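Side-chain contact in globin (Chloroflexus aurantiacus, PDB 5D1V), which probably binds oxygen at a heme group and carries it, as a group II truncated hemoglobin of a thermophilic phototrophic bacterium: residues Arg18-Asp21 and Ile22-Arg26. Residues are numbered along the deposited sequence; the frame is centred on the assembly and turned at random.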
# COMPACT_ATOMS: atom_id res chain seq x y z
N ARG A 18 15.45 -10.43 -9.91
CA ARG A 18 15.14 -8.99 -9.89
C ARG A 18 14.30 -8.64 -8.63
O ARG A 18 14.58 -7.63 -7.96
CB ARG A 18 14.38 -8.54 -11.15
CG ARG A 18 15.16 -8.74 -12.45
CD ARG A 18 14.61 -7.88 -13.60
NE ARG A 18 13.20 -8.12 -13.86
CZ ARG A 18 12.74 -9.11 -14.60
NH1 ARG A 18 13.57 -9.98 -15.16
NH2 ARG A 18 11.43 -9.24 -14.79
N ILE A 19 13.28 -9.44 -8.35
CA ILE A 19 12.41 -9.22 -7.21
C ILE A 19 13.24 -9.19 -5.93
O ILE A 19 13.12 -8.27 -5.14
CB ILE A 19 11.33 -10.32 -7.12
CG1 ILE A 19 10.31 -10.16 -8.25
CG2 ILE A 19 10.59 -10.23 -5.81
CD1 ILE A 19 9.34 -11.34 -8.39
N VAL A 20 14.07 -10.21 -5.72
CA VAL A 20 14.77 -10.37 -4.44
C VAL A 20 15.87 -9.32 -4.30
O VAL A 20 16.09 -8.82 -3.20
CB VAL A 20 15.35 -11.80 -4.30
CG1 VAL A 20 16.21 -11.91 -3.07
CG2 VAL A 20 14.22 -12.82 -4.24
N ASP A 21 16.53 -8.96 -5.40
CA ASP A 21 17.52 -7.88 -5.36
C ASP A 21 16.87 -6.58 -4.85
O ASP A 21 17.44 -5.87 -4.03
CB ASP A 21 18.15 -7.61 -6.73
CG ASP A 21 19.20 -8.65 -7.15
OD1 ASP A 21 19.53 -9.57 -6.38
OD2 ASP A 21 19.72 -8.50 -8.27
N ILE A 22 15.69 -6.26 -5.35
CA ILE A 22 15.05 -4.99 -5.03
C ILE A 22 14.58 -5.04 -3.58
O ILE A 22 14.73 -4.08 -2.81
CB ILE A 22 13.91 -4.71 -6.01
CG1 ILE A 22 14.49 -4.41 -7.39
CG2 ILE A 22 13.08 -3.52 -5.56
CD1 ILE A 22 13.43 -4.43 -8.50
N PHE A 23 14.03 -6.18 -3.20
CA PHE A 23 13.51 -6.38 -1.86
C PHE A 23 14.66 -6.24 -0.86
O PHE A 23 14.55 -5.48 0.09
CB PHE A 23 12.83 -7.74 -1.74
CG PHE A 23 12.44 -8.10 -0.34
CD1 PHE A 23 11.34 -7.49 0.24
CD2 PHE A 23 13.15 -9.02 0.39
CE1 PHE A 23 10.95 -7.81 1.51
CE2 PHE A 23 12.77 -9.34 1.70
CZ PHE A 23 11.67 -8.72 2.25
N TYR A 24 15.77 -6.93 -1.09
CA TYR A 24 16.86 -6.92 -0.13
C TYR A 24 17.54 -5.55 -0.05
O TYR A 24 17.99 -5.15 1.03
CB TYR A 24 17.87 -8.01 -0.47
CG TYR A 24 17.68 -9.20 0.44
CD1 TYR A 24 16.69 -10.14 0.21
CD2 TYR A 24 18.47 -9.36 1.56
CE1 TYR A 24 16.49 -11.20 1.06
CE2 TYR A 24 18.29 -10.42 2.41
CZ TYR A 24 17.29 -11.34 2.17
OH TYR A 24 17.13 -12.40 3.03
N ALA A 25 17.57 -4.81 -1.15
CA ALA A 25 18.14 -3.46 -1.12
C ALA A 25 17.35 -2.59 -0.15
O ALA A 25 17.91 -1.81 0.63
CB ALA A 25 18.15 -2.83 -2.52
N ARG A 26 16.03 -2.75 -0.20
CA ARG A 26 15.12 -2.03 0.67
C ARG A 26 15.24 -2.50 2.11
O ARG A 26 15.27 -1.69 3.02
CB ARG A 26 13.68 -2.20 0.15
CG ARG A 26 13.53 -1.52 -1.19
CD ARG A 26 12.21 -1.77 -1.84
NE ARG A 26 11.21 -1.10 -1.04
CZ ARG A 26 10.53 -0.02 -1.40
NH1 ARG A 26 10.67 0.54 -2.59
NH2 ARG A 26 9.67 0.48 -0.53
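Ile22 folds its longer branch back over the carbonyl of Arg18, one turn earlier in helix 13-28. With CG1 beside the backbone N (chi1 -70°) and the chain extended beyond it, CG1 lies 3.3 Å from Arg18 O, and CD1 is 3.4 Å from that same Arg18 O. The oxygen also accepts the regular helical bond from Ile22 N at 3.1 Å, so apolar carbons flank a polar atom already engaged. The Ile22 side chain also touches Glu98 of helix 82-98.

On another face of the helix, Val20 and Tyr24 run side by side. Val20 CG1, anti to the backbone N (chi1 173°), touches Tyr24 CD1 at 3.8 Å, from outside the ring plane. Val20 O lies at the ring edge, near its plane, and 3.4 Å from Tyr24 CB; it accepts the helical bond from Tyr24 N at 2.9 Å. The tyrosine side chain also touches Gln48 and Leu41, close to the heme. Its place in the helix is consistent with position B10 of the distal heme pocket in truncated globins, on the side of His47. Replacing Tyr24 by an alanine is likely to leave Val20 CG1 without its aromatic neighbour and open a gap between this helix, Gln48 and the heme.

Asp21 takes part chiefly through its backbone, Asp21 O accepting Ala25 N at 3.1 Å, while its OD1 forms a salt bridge to Lys45 of helix 42-55. Phe23, on the side of the helix between Ile22 and Val20, meets Trp88, a heme-binding residue, edge to face. The chemistry is thus divided: the main-chain bonds hold the helix and the side-chain contacts lie along its faces, whereas its rings bear on the heme surroundings and the carboxylate of Asp21 ties it to helix 42-55.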